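Local coordinates for rubber oxygenase (Streptomyces sp., PDB 5O1L), which uses a non-covalently bound b-type heme and molecular oxygen to cleave double bonds inside poly(cis-1,4-isoprene) chains, the first step of rubber degradation, at residues 110-113 with 114-117; 248-251 with 252-255; 255-258 with 259-263; 277-280 with 281-285. One frame throughout, in Å; residues are numbered along the deposited sequence.

Contact 1: 110-113 with 114-117. With EDO (1,2-ethanediol), chain G.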
ATOM      1  N   TRP A 110     -20.112   8.185  -3.393  1.00 15.68           N
ATOM      2  CA  TRP A 110     -19.484   9.287  -2.790  1.00 14.85           C
ATOM      3  C   TRP A 110     -18.137   9.628  -3.397  1.00 15.24           C
ATOM      4  O   TRP A 110     -17.492  10.579  -2.949  1.00 14.81           O
ATOM      5  CB  TRP A 110     -19.312   9.014  -1.292  1.00 14.47           C
ATOM      6  CG  TRP A 110     -18.816   7.653  -0.897  1.00 14.72           C
ATOM      7  CD1 TRP A 110     -19.505   6.566  -0.562  1.00 14.88           C
ATOM      8  CD2 TRP A 110     -17.422   7.257  -0.803  1.00 14.31           C
ATOM      9  NE1 TRP A 110     -18.695   5.503  -0.250  1.00 14.61           N
ATOM     10  CE2 TRP A 110     -17.395   5.931  -0.420  1.00 13.69           C
ATOM     11  CE3 TRP A 110     -16.225   7.910  -0.999  1.00 14.22           C
ATOM     12  CZ2 TRP A 110     -16.202   5.253  -0.174  1.00 13.33           C
ATOM     13  CZ3 TRP A 110     -15.037   7.185  -0.746  1.00 13.84           C
ATOM     14  CH2 TRP A 110     -15.073   5.897  -0.368  1.00 12.92           C
ATOM     15  N   ALA A 111     -17.732   8.928  -4.440  1.00 14.69           N
ATOM     16  CA  ALA A 111     -16.497   9.332  -5.145  1.00 15.59           C
ATOM     17  C   ALA A 111     -16.668  10.644  -5.827  1.00 17.35           C
ATOM     18  O   ALA A 111     -17.730  10.913  -6.481  1.00 19.01           O
ATOM     19  CB  ALA A 111     -16.128   8.295  -6.148  1.00 15.80           C
ATOM     20  N   ASP A 112     -15.692  11.532  -5.694  1.00 15.73           N
ATOM     21  CA  ASP A 112     -15.725  12.849  -6.280  1.00 16.60           C
ATOM     22  C   ASP A 112     -14.611  12.946  -7.326  1.00 17.16           C
ATOM     23  O   ASP A 112     -13.431  12.954  -6.985  1.00 15.73           O
ATOM     24  CB  ASP A 112     -15.546  13.830  -5.179  1.00 17.15           C
ATOM     25  CG  ASP A 112     -15.650  15.260  -5.619  1.00 20.58           C
ATOM     26  OD1 ASP A 112     -14.843  15.754  -6.423  1.00 22.48           O
ATOM     27  OD2 ASP A 112     -16.595  15.953  -5.135  1.00 27.13           O
ATOM     28  N   LYS A 113     -14.996  13.019  -8.585  1.00 18.95           N
ATOM     29  CA  LYS A 113     -14.046  12.971  -9.699  1.00 21.81           C
ATOM     30  C   LYS A 113     -13.066  14.106  -9.587  1.00 19.41           C
ATOM     31  O   LYS A 113     -11.829  13.874  -9.826  1.00 19.17           O
ATOM     32  CB  LYS A 113     -14.797  13.108 -11.036  1.00 26.48           C
ATOM     33  CG  LYS A 113     -13.890  13.334 -12.278  1.00 32.39           C
ATOM     34  CD  LYS A 113     -14.601  13.629 -13.620  1.00 36.15           C
ATOM     35  CE  LYS A 113     -13.645  13.422 -14.816  1.00 37.23           C
ATOM     36  NZ  LYS A 113     -12.257  13.911 -14.595  1.00 36.96           N
ATOM     37  N   ALA A 114     -13.507  15.329  -9.269  1.00 19.48           N
ATOM     38  CA  ALA A 114     -12.612  16.467  -9.193  1.00 19.06           C
ATOM     39  C   ALA A 114     -11.534  16.242  -8.117  1.00 16.90           C
ATOM     40  O   ALA A 114     -10.354  16.562  -8.315  1.00 16.99           O
ATOM     41  CB  ALA A 114     -13.332  17.727  -8.950  1.00 21.19           C
ATOM     42  N   ALA A 115     -11.945  15.693  -6.982  1.00 13.78           N
ATOM     43  CA  ALA A 115     -10.989  15.466  -5.922  1.00 13.02           C
ATOM     44  C   ALA A 115     -10.028  14.371  -6.285  1.00 12.87           C
ATOM     45  O   ALA A 115      -8.852  14.416  -5.950  1.00 12.25           O
ATOM     46  CB  ALA A 115     -11.686  15.108  -4.626  1.00 13.72           C
ATOM     47  N   LEU A 116     -10.534  13.323  -6.898  1.00 12.30           N
ATOM     48  CA  LEU A 116      -9.649  12.277  -7.358  1.00 12.49           C
ATOM     49  C   LEU A 116      -8.583  12.822  -8.315  1.00 13.11           C
ATOM     50  O   LEU A 116      -7.441  12.437  -8.237  1.00 13.06           O
ATOM     51  CB  LEU A 116     -10.417  11.113  -7.964  1.00 13.10           C
ATOM     52  CG  LEU A 116     -11.267  10.298  -7.007  1.00 12.88           C
ATOM     53  CD1 LEU A 116     -12.139   9.340  -7.846  1.00 13.73           C
ATOM     54  CD2 LEU A 116     -10.508   9.643  -5.934  1.00 12.99           C
ATOM     55  N   ASP A 117      -9.005  13.666  -9.222  1.00 14.31           N
ATOM     56  CA  ASP A 117      -8.060  14.296 -10.182  1.00 16.96           C
ATOM     57  C   ASP A 117      -7.058  15.140  -9.432  1.00 15.24           C
ATOM     58  O   ASP A 117      -5.823  15.135  -9.752  1.00 15.48           O
ATOM     59  CB  ASP A 117      -8.812  15.173 -11.164  1.00 20.43           C
ATOM     60  CG  ASP A 117      -9.644  14.439 -12.185  1.00 30.49           C
ATOM     61  OD1 ASP A 117      -9.587  13.198 -12.340  1.00 37.38           O
ATOM     62  OD2 ASP A 117     -10.397  15.171 -12.924  1.00 39.22           O
TER
HETATM   63  C1  EDO G 505     -17.324  16.526  -8.437  1.00 56.09           C
HETATM   64  O1  EDO G 505     -16.418  15.875  -9.341  1.00 47.40           O
HETATM   65  C2  EDO G 505     -16.761  17.871  -7.973  1.00 55.42           C
HETATM   66  O2  EDO G 505     -17.480  18.349  -6.838  1.00 60.91           O
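D112 receives A115 N on its carboxylate oxygen OD1 at 3.0 Å, and this bond sets the start of helix 113-125. The N-H comes from the anti side of OD1, 25° out of the carboxylate plane. With CG anti to the backbone N (chi1 -176°), the carboxylate is placed at the helix end, where OD1 lies beside the methyl groups of A114 and A115. The backbone of D112 takes part as well: its O accepts L116 N at 2.9 Å in a nearly straight bond. A molecule of 1,2-ethanediol, probably left from crystallisation, fills in at the helix start. Its O1 accepts A114 N at 3.0 Å, and its O2 donates to D112 OD2 at 3.1 Å. K113, the next residue, stretches along the helix and bends only at its last torsion, bringing NZ to the syn lone pair of D117 OD2, one turn on, at 2.8 Å. Behind this first shell, the backbone N of D112 donates to H259 NE2 of helix 251-267, which fixes the loop against its neighbour, while A115 and L116 also touch H259. The whole is an aspartate N-cap at the surface start of helix 113-125, to which the K113-D117 pair adds a separate i to i+4 salt bridge.

Contact 2: 248-251 with 252-255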
ATOM      1  N   ARG A 248       5.050  21.237   0.903  1.00 17.50           N
ATOM      2  CA  ARG A 248       3.884  22.130   0.931  1.00 21.35           C
ATOM      3  C   ARG A 248       2.631  21.349   0.588  1.00 18.87           C
ATOM      4  O   ARG A 248       2.425  20.894  -0.525  1.00 20.44           O
ATOM      5  CB  ARG A 248       4.090  23.349   0.056  1.00 26.07           C
ATOM      6  CG  ARG A 248       5.277  24.222   0.514  1.00 30.37           C
ATOM      7  CD  ARG A 248       5.509  24.503   2.049  1.00 35.35           C
ATOM      8  NE  ARG A 248       4.659  25.631   2.451  1.00 39.21           N
ATOM      9  CZ  ARG A 248       4.361  25.985   3.703  1.00 44.43           C
ATOM     10  NH1 ARG A 248       3.502  27.001   3.921  1.00 45.89           N
ATOM     11  NH2 ARG A 248       4.882  25.347   4.747  1.00 47.22           N
ATOM     12  N   VAL A 249       1.866  21.040   1.633  1.00 16.01           N
ATOM     13  CA  VAL A 249       0.616  20.312   1.528  1.00 15.25           C
ATOM     14  C   VAL A 249      -0.501  21.236   2.018  1.00 14.46           C
ATOM     15  O   VAL A 249      -0.719  21.263   3.246  1.00 17.06           O
ATOM     16  CB  VAL A 249       0.645  19.000   2.278  1.00 15.83           C
ATOM     17  CG1 VAL A 249      -0.649  18.217   1.933  1.00 17.70           C
ATOM     18  CG2 VAL A 249       1.849  18.156   1.910  1.00 16.21           C
ATOM     19  N   ASN A 250      -1.168  21.876   1.068  1.00 14.97           N
ATOM     20  CA  ASN A 250      -2.261  22.714   1.457  1.00 16.34           C
ATOM     21  C   ASN A 250      -3.472  21.847   1.804  1.00 15.93           C
ATOM     22  O   ASN A 250      -3.509  20.624   1.529  1.00 15.17           O
ATOM     23  CB  ASN A 250      -2.528  23.767   0.455  1.00 17.36           C
ATOM     24  CG  ASN A 250      -2.977  23.240  -0.913  1.00 20.06           C
ATOM     25  OD1 ASN A 250      -3.672  22.233  -1.015  1.00 18.49           O
ATOM     26  ND2 ASN A 250      -2.652  23.964  -1.995  1.00 25.05           N
ATOM     27  N   THR A 251      -4.449  22.438   2.455  1.00 15.94           N
ATOM     28  CA  THR A 251      -5.565  21.672   2.964  0.50 15.03           C
ATOM     29  C   THR A 251      -6.313  20.953   1.851  1.00 14.67           C
ATOM     30  O   THR A 251      -6.737  19.783   2.011  1.00 15.41           O
ATOM     31  CB  THR A 251      -6.537  22.583   3.688  0.50 14.39           C
ATOM     32  OG1 THR A 251      -6.902  23.733   2.864  0.50 17.80           O
ATOM     33  CG2 THR A 251      -5.856  22.982   5.007  0.50 13.34           C
ATOM     34  N   ALA A 252      -6.525  21.625   0.724  1.00 14.09           N
ATOM     35  CA  ALA A 252      -7.295  21.040  -0.337  1.00 14.60           C
ATOM     36  C   ALA A 252      -6.563  19.791  -0.924  1.00 13.81           C
ATOM     37  O   ALA A 252      -7.202  18.762  -1.190  1.00 13.29           O
ATOM     38  CB  ALA A 252      -7.538  22.021  -1.455  1.00 15.88           C
ATOM     39  N   ASP A 253      -5.250  19.898  -1.070  1.00 12.49           N
ATOM     40  CA  ASP A 253      -4.503  18.742  -1.582  1.00 11.93           C
ATOM     41  C   ASP A 253      -4.482  17.625  -0.570  1.00 11.85           C
ATOM     42  O   ASP A 253      -4.553  16.446  -0.957  1.00 11.87           O
ATOM     43  CB  ASP A 253      -3.065  19.128  -1.900  1.00 13.19           C
ATOM     44  CG  ASP A 253      -2.924  19.811  -3.262  1.00 15.08           C
ATOM     45  OD1 ASP A 253      -3.795  19.702  -4.141  1.00 17.04           O
ATOM     46  OD2 ASP A 253      -1.861  20.453  -3.434  1.00 17.32           O
ATOM     47  N   ALA A 254      -4.331  17.880   0.722  1.00 11.18           N
ATOM     48  CA  ALA A 254      -4.408  16.872   1.741  1.00 11.51           C
ATOM     49  C   ALA A 254      -5.728  16.152   1.687  1.00 11.45           C
ATOM     50  O   ALA A 254      -5.788  14.928   1.843  1.00 11.07           O
ATOM     51  CB  ALA A 254      -4.176  17.423   3.119  1.00 11.69           C
ATOM     52  N   GLU A 255      -6.801  16.898   1.553  1.00 11.40           N
ATOM     53  CA  GLU A 255      -8.137  16.283   1.480  1.00 11.76           C
ATOM     54  C   GLU A 255      -8.305  15.449   0.226  1.00 11.46           C
ATOM     55  O   GLU A 255      -8.947  14.399   0.262  1.00 11.81           O
ATOM     56  CB  GLU A 255      -9.209  17.322   1.555  1.00 12.57           C
ATOM     57  CG  GLU A 255      -9.276  17.934   2.921  1.00 15.02           C
ATOM     58  CD  GLU A 255      -9.545  17.027   4.040  1.00 16.38           C
ATOM     59  OE1 GLU A 255     -10.504  16.196   3.873  1.00 19.20           O
ATOM     60  OE2 GLU A 255      -8.885  17.185   5.101  1.00 20.46           O
TER
HETATM   61  O   HOH W   1      -0.176  21.386  -1.565  1.00 21.84           O
HETATM   62  O   HOH W   2      -2.741  22.684  -4.867  1.00 28.02           O
HETATM   63  O   HOH W   3      -6.183  24.539   0.433  1.00 26.44           O
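N250 and D253 cross at a slant, their amide and carboxylate planes 32° apart, and the amide oxygen faces the backbone rather than the acid. N250 OD1 accepts D253 N at 2.8 Å, with the donor almost in line with the side-chain C=O (176°). What brings the oxygen there is the first torsion of N250, which sets CG between the backbone N and the carbonyl carbon (chi1 64°), folded over the opening turn. The carboxylate of D253 then lies beside the amide without bonding it directly, and water joins the two. One water accepts from N250 ND2 at 3.1 Å and donates to D253 OD2 at 2.8 Å. A second donates to both D253 OD2 and R248 O and accepts from N250 N, so OD2 takes two water protons while OD1 forms a salt bridge with R118 of helix 113-125. With an alanine in place of D253, R118 is likely to lose this charge partner, and both waters the carboxylate oxygen they share. A further water accepts A252 N at 2.9 Å. On the inner side, V249 CG1 packs on A254 CB at 3.8 Å; N250 O accepts A254 N, closing the first backbone turn. Together these features make an asparagine N-cap at the start of helix 251-267, reinforced by an apolar contact between V249, just before the cap, and A254, four after it: a hydrophobic staple.

Contact 3: 255-258 with 259-263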
ATOM      1  N   GLU A 255      -6.801  16.898   1.553  1.00 11.40           N
ATOM      2  CA  GLU A 255      -8.137  16.283   1.480  1.00 11.76           C
ATOM      3  C   GLU A 255      -8.305  15.449   0.226  1.00 11.46           C
ATOM      4  O   GLU A 255      -8.947  14.399   0.262  1.00 11.81           O
ATOM      5  CB  GLU A 255      -9.209  17.322   1.555  1.00 12.57           C
ATOM      6  CG  GLU A 255      -9.276  17.934   2.921  1.00 15.02           C
ATOM      7  CD  GLU A 255      -9.545  17.027   4.040  1.00 16.38           C
ATOM      8  OE1 GLU A 255     -10.504  16.196   3.873  1.00 19.20           O
ATOM      9  OE2 GLU A 255      -8.885  17.185   5.101  1.00 20.46           O
ATOM     10  N   ALA A 256      -7.736  15.891  -0.885  1.00 11.09           N
ATOM     11  CA  ALA A 256      -7.852  15.139  -2.130  1.00 10.94           C
ATOM     12  C   ALA A 256      -7.051  13.863  -2.069  1.00 10.80           C
ATOM     13  O   ALA A 256      -7.512  12.815  -2.542  1.00 11.04           O
ATOM     14  CB  ALA A 256      -7.369  16.001  -3.268  1.00 11.41           C
ATOM     15  N   TYR A 257      -5.863  13.919  -1.474  1.00 10.35           N
ATOM     16  CA  TYR A 257      -5.065  12.714  -1.253  1.00 10.05           C
ATOM     17  C   TYR A 257      -5.806  11.714  -0.372  1.00 10.60           C
ATOM     18  O   TYR A 257      -5.875  10.498  -0.686  1.00  9.91           O
ATOM     19  CB  TYR A 257      -3.683  13.077  -0.657  1.00 10.89           C
ATOM     20  CG  TYR A 257      -2.756  11.931  -0.394  1.00 11.58           C
ATOM     21  CD1 TYR A 257      -2.013  11.426  -1.392  1.00 14.87           C
ATOM     22  CD2 TYR A 257      -2.636  11.351   0.833  1.00 12.86           C
ATOM     23  CE1 TYR A 257      -1.133  10.384  -1.142  1.00 13.98           C
ATOM     24  CE2 TYR A 257      -1.760  10.319   1.096  1.00 14.09           C
ATOM     25  CZ  TYR A 257      -1.035   9.829   0.078  1.00 14.21           C
ATOM     26  OH  TYR A 257      -0.181   8.725   0.324  1.00 15.50           O
ATOM     27  N   LEU A 258      -6.392  12.137   0.732  1.00 10.54           N
ATOM     28  CA  LEU A 258      -7.216  11.264   1.532  1.00  9.97           C
ATOM     29  C   LEU A 258      -8.335  10.631   0.715  1.00 10.69           C
ATOM     30  O   LEU A 258      -8.573   9.432   0.811  1.00 10.03           O
ATOM     31  CB  LEU A 258      -7.820  12.027   2.706  1.00 10.98           C
ATOM     32  CG  LEU A 258      -8.782  11.225   3.599  1.00 11.35           C
ATOM     33  CD1 LEU A 258      -8.124  10.044   4.263  1.00 11.71           C
ATOM     34  CD2 LEU A 258      -9.289  12.189   4.665  1.00 12.03           C
ATOM     35  N   HIS A 259      -8.987  11.427  -0.089  1.00 10.05           N
ATOM     36  CA  HIS A 259     -10.103  10.938  -0.925  1.00 10.12           C
ATOM     37  C   HIS A 259      -9.666   9.849  -1.856  1.00  9.85           C
ATOM     38  O   HIS A 259     -10.358   8.833  -2.006  1.00  9.67           O
ATOM     39  CB  HIS A 259     -10.781  12.087  -1.631  1.00 10.23           C
ATOM     40  CG  HIS A 259     -12.084  11.728  -2.256  1.00 11.08           C
ATOM     41  ND1 HIS A 259     -13.164  11.345  -1.481  1.00 13.62           N
ATOM     42  CD2 HIS A 259     -12.490  11.639  -3.531  1.00 11.91           C
ATOM     43  CE1 HIS A 259     -14.183  11.040  -2.307  1.00 13.40           C
ATOM     44  NE2 HIS A 259     -13.820  11.251  -3.525  1.00 13.09           N
ATOM     45  N   VAL A 260      -8.531  10.033  -2.518  1.00  9.63           N
ATOM     46  CA  VAL A 260      -7.995   8.930  -3.355  1.00  9.91           C
ATOM     47  C   VAL A 260      -7.865   7.664  -2.557  1.00  9.98           C
ATOM     48  O   VAL A 260      -8.244   6.571  -3.042  1.00  9.61           O
ATOM     49  CB  VAL A 260      -6.666   9.343  -3.987  1.00 10.84           C
ATOM     50  CG1 VAL A 260      -5.974   8.171  -4.659  1.00 10.90           C
ATOM     51  CG2 VAL A 260      -6.778  10.483  -4.938  1.00 11.37           C
ATOM     52  N   TRP A 261      -7.297   7.711  -1.380  1.00  9.34           N
ATOM     53  CA  TRP A 261      -7.111   6.552  -0.521  1.00  9.53           C
ATOM     54  C   TRP A 261      -8.396   6.003   0.019  1.00  9.62           C
ATOM     55  O   TRP A 261      -8.551   4.794   0.182  1.00 10.09           O
ATOM     56  CB  TRP A 261      -6.021   6.802   0.533  1.00 10.22           C
ATOM     57  CG  TRP A 261      -4.682   6.749  -0.061  1.00 10.49           C
ATOM     58  CD1 TRP A 261      -3.938   7.721  -0.640  1.00 12.43           C
ATOM     59  CD2 TRP A 261      -3.947   5.507  -0.249  1.00 11.21           C
ATOM     60  NE1 TRP A 261      -2.776   7.160  -1.167  1.00 12.48           N
ATOM     61  CE2 TRP A 261      -2.750   5.837  -0.887  1.00 11.52           C
ATOM     62  CE3 TRP A 261      -4.195   4.218   0.098  1.00 12.91           C
ATOM     63  CZ2 TRP A 261      -1.787   4.864  -1.208  1.00 12.21           C
ATOM     64  CZ3 TRP A 261      -3.248   3.262  -0.156  1.00 13.19           C
ATOM     65  CH2 TRP A 261      -2.073   3.597  -0.854  1.00 13.12           C
ATOM     66  N   GLN A 262      -9.402   6.826   0.266  1.00  8.93           N
ATOM     67  CA  GLN A 262     -10.700   6.345   0.718  1.00  9.35           C
ATOM     68  C   GLN A 262     -11.388   5.557  -0.415  1.00  9.21           C
ATOM     69  O   GLN A 262     -11.869   4.455  -0.176  1.00  9.97           O
ATOM     70  CB  GLN A 262     -11.589   7.518   1.159  1.00  9.53           C
ATOM     71  CG  GLN A 262     -11.200   8.266   2.433  1.00  9.68           C
ATOM     72  CD  GLN A 262     -11.936   9.557   2.578  1.00 10.27           C
ATOM     73  OE1 GLN A 262     -12.233  10.271   1.613  1.00 10.88           O
ATOM     74  NE2 GLN A 262     -12.244   9.846   3.848  1.00 10.41           N
ATOM     75  N   VAL A 263     -11.439   6.141  -1.615  1.00  9.84           N
ATOM     76  CA  VAL A 263     -12.076   5.475  -2.706  1.00 10.01           C
ATOM     77  C   VAL A 263     -11.318   4.190  -2.992  1.00 10.00           C
ATOM     78  O   VAL A 263     -11.924   3.150  -3.219  1.00 10.57           O
ATOM     79  CB  VAL A 263     -12.108   6.376  -3.918  1.00 10.88           C
ATOM     80  CG1 VAL A 263     -12.468   5.600  -5.206  1.00 12.14           C
ATOM     81  CG2 VAL A 263     -13.040   7.575  -3.705  1.00 11.46           C
TER
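Y257 and W261 meet one turn apart within helix 251-267, an alpha-helical segment of the all-helical fold in which i to i+4 pairs share a side of the helix. Four backbone bonds support it, each N-H reaching the carbonyl four residues earlier; the shortest is Q262 N to L258 O, 2.8 Å. Aromatic packing dominates the inner side. The two side chains lie side by side and point the same way, with W261 CD1 set over one face of the Y257 ring, 3.6 Å above its plane and toward the rim. The planes are 51° apart, so the pair is oblique. Y257 CZ and W261 CD1 approach to 3.7 Å. Y134 OH links the polar ends of both rings by hydrogen bonds with Y257 OH and W261 NE1, while the side chain of W261, about 5 Å from the heme, meets the ring of W231 edge-to-face. On another side, L258 CG packs against the amide carbon CD of Q262 at 3.7 Å as the two chains cross. Polar ends lead outward from the segment: Q262 NE2 bonds P276 O, and H259 NE2 accepts D112 N. The H259 ring also receives V263 CG2 over one face. Its remaining nitrogen stays within the helix: H259 ND1 donates a weak hydrogen bond of 3.4 Å to Q262 OE1.

Contact 4: 277-280 with 281-285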
ATOM      1  N   ALA A 277     -13.273   8.730   7.800  1.00 11.54           N
ATOM      2  CA  ALA A 277     -13.867   9.819   7.025  1.00 12.02           C
ATOM      3  C   ALA A 277     -13.013  11.088   6.903  1.00 10.88           C
ATOM      4  O   ALA A 277     -13.164  11.839   5.951  1.00 12.29           O
ATOM      5  CB  ALA A 277     -15.242  10.277   7.596  1.00 12.80           C
ATOM      6  N   THR A 278     -12.089  11.244   7.845  1.00 10.83           N
ATOM      7  CA  THR A 278     -11.272  12.425   7.989  1.00 11.44           C
ATOM      8  C   THR A 278      -9.855  12.094   8.379  1.00 12.11           C
ATOM      9  O   THR A 278      -9.590  11.008   8.873  1.00 12.56           O
ATOM     10  CB  THR A 278     -11.859  13.341   9.121  1.00 13.31           C
ATOM     11  OG1 THR A 278     -11.775  12.656  10.378  1.00 14.73           O
ATOM     12  CG2 THR A 278     -13.254  13.768   8.813  1.00 13.64           C
ATOM     13  N   TRP A 279      -8.920  13.058   8.131  1.00 13.16           N
ATOM     14  CA  TRP A 279      -7.594  12.900   8.633  1.00 12.73           C
ATOM     15  C   TRP A 279      -7.499  12.756  10.137  1.00 13.04           C
ATOM     16  O   TRP A 279      -6.720  11.984  10.603  1.00 14.26           O
ATOM     17  CB  TRP A 279      -6.660  13.994   8.207  1.00 13.74           C
ATOM     18  CG  TRP A 279      -6.138  13.831   6.829  1.00 14.05           C
ATOM     19  CD1 TRP A 279      -6.361  14.649   5.767  1.00 14.81           C
ATOM     20  CD2 TRP A 279      -5.405  12.705   6.349  1.00 14.30           C
ATOM     21  NE1 TRP A 279      -5.694  14.152   4.690  1.00 14.11           N
ATOM     22  CE2 TRP A 279      -5.120  12.945   4.995  1.00 14.46           C
ATOM     23  CE3 TRP A 279      -4.937  11.533   6.924  1.00 15.70           C
ATOM     24  CZ2 TRP A 279      -4.445  12.017   4.215  1.00 15.48           C
ATOM     25  CZ3 TRP A 279      -4.285  10.628   6.121  1.00 16.64           C
ATOM     26  CH2 TRP A 279      -4.052  10.892   4.788  1.00 17.31           C
ATOM     27  N   ASP A 280      -8.311  13.517  10.851  1.00 16.17           N
ATOM     28  CA  ASP A 280      -8.296  13.359  12.307  1.00 17.09           C
ATOM     29  C   ASP A 280      -8.609  11.932  12.729  1.00 15.65           C
ATOM     30  O   ASP A 280      -7.886  11.351  13.565  1.00 16.04           O
ATOM     31  CB  ASP A 280      -9.269  14.334  12.965  1.00 20.23           C
ATOM     32  CG  ASP A 280      -8.776  15.763  12.972  1.00 24.97           C
ATOM     33  OD1 ASP A 280      -7.576  15.990  12.801  1.00 29.32           O
ATOM     34  OD2 ASP A 280      -9.681  16.650  13.207  1.00 32.32           O
ATOM     35  N   ALA A 281      -9.603  11.322  12.121  1.00 14.73           N
ATOM     36  CA  ALA A 281      -9.944   9.967  12.415  1.00 14.00           C
ATOM     37  C   ALA A 281      -8.825   9.007  12.039  1.00 13.94           C
ATOM     38  O   ALA A 281      -8.471   8.081  12.768  1.00 15.03           O
ATOM     39  CB  ALA A 281     -11.262   9.573  11.801  1.00 13.64           C
ATOM     40  N   ALA A 282      -8.265   9.223  10.834  1.00 13.21           N
ATOM     41  CA  ALA A 282      -7.224   8.309  10.384  1.00 12.86           C
ATOM     42  C   ALA A 282      -5.972   8.376  11.259  1.00 12.99           C
ATOM     43  O   ALA A 282      -5.392   7.349  11.557  1.00 12.52           O
ATOM     44  CB  ALA A 282      -6.822   8.655   8.969  1.00 12.47           C
ATOM     45  N   ASN A 283      -5.586   9.601  11.654  1.00 13.02           N
ATOM     46  CA  ASN A 283      -4.373   9.774  12.408  1.00 13.89           C
ATOM     47  C   ASN A 283      -4.516   9.133  13.808  1.00 15.39           C
ATOM     48  O   ASN A 283      -3.623   8.450  14.259  1.00 16.44           O
ATOM     49  CB  ASN A 283      -4.027  11.253  12.542  1.00 14.81           C
ATOM     50  CG  ASN A 283      -3.538  11.877  11.246  1.00 15.84           C
ATOM     51  OD1 ASN A 283      -3.006  11.172  10.432  1.00 18.59           O
ATOM     52  ND2 ASN A 283      -3.713  13.133  11.075  1.00 15.95           N
ATOM     53  N   ALA A 284      -5.718   9.302  14.361  1.00 14.88           N
ATOM     54  CA  ALA A 284      -5.929   8.674  15.678  1.00 16.56           C
ATOM     55  C   ALA A 284      -5.972   7.161  15.604  1.00 15.85           C
ATOM     56  O   ALA A 284      -5.391   6.481  16.437  1.00 16.81           O
ATOM     57  CB  ALA A 284      -7.206   9.213  16.251  1.00 16.17           C
ATOM     58  N   GLN A 285      -6.587   6.637  14.559  1.00 14.28           N
ATOM     59  CA  GLN A 285      -6.648   5.203  14.355  1.00 13.63           C
ATOM     60  C   GLN A 285      -5.279   4.560  14.136  1.00 15.04           C
ATOM     61  O   GLN A 285      -4.980   3.526  14.702  1.00 15.47           O
ATOM     62  CB  GLN A 285      -7.620   4.831  13.292  1.00 13.67           C
ATOM     63  CG  GLN A 285      -7.791   3.353  13.062  1.00 14.08           C
ATOM     64  CD  GLN A 285      -8.879   3.080  12.116  1.00 15.35           C
ATOM     65  OE1 GLN A 285      -8.720   3.079  10.900  1.00 14.77           O
ATOM     66  NE2 GLN A 285     -10.102   2.989  12.645  1.00 16.68           N
TER
HETATM   67  O   HOH W   4      -4.720  14.583  13.703  1.00 31.53           O
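N283 and W279 sit one turn apart on helix 279-289, and the asparagine can be followed outward from the backbone. Its CB lies 3.4 Å from W279 O, the carbonyl that accepts N283 N at 2.8 Å. With CG anti to its own carbonyl carbon (chi1 -72°), the side chain stays by that same oxygen, N283 CG lying 3.2 Å from W279 O. The amide and indole planes are 19° apart. At the tip, the two branches part. OD1 comes to W279 CE3 at 4.0 Å, an oblique approach to the ring, whereas ND2 donates to a water at 3.2 Å that in turn gives a weak bond to D280 OD1. A leucine in place of N283 would probably leave this water without its amide donor and break the bridge to D280. The indole is held at its pyrrole nitrogen, where W279 NE1 donates to A254 O of helix 251-267, and A282 CB packs on CE3 beside the amide oxygen. E255, Y257 and L258 also touch the tryptophan, which thus fills the joint between the two helices, with M239 of helix 224-244 nearby. At the start of the helix, T278 OG1 accepts A281 N at 3.1 Å, and the methyl of A281 lies against the same hydroxyl oxygen. T278 O closes the first turn by accepting A282 N. A threonine N-cap, followed at once by a buried tryptophan that ties the first turn to a neighbouring helix, characterises this helix start within the helical oxygenase fold.

Three of the four contacts open helices, and each solves the same problem with a different side-chain oxygen: carboxylate in contact 1, amide in contact 2, hydroxyl in contact 4. Contacts 1 and 2 lie at the surface, where charged side chains, water or ethanediol complete the polar shell; contact 4 is partly buried, its cap exposed but its tryptophan enclosed. Contact 3 is the buried member, far more aromatic and apolar, with W261 near the heme. It continues the helix begun by contact 2, sharing E255. Its flanks meet the other starts, H259 facing contact 1 and L258 contact 4, making helix 251-267 the common element.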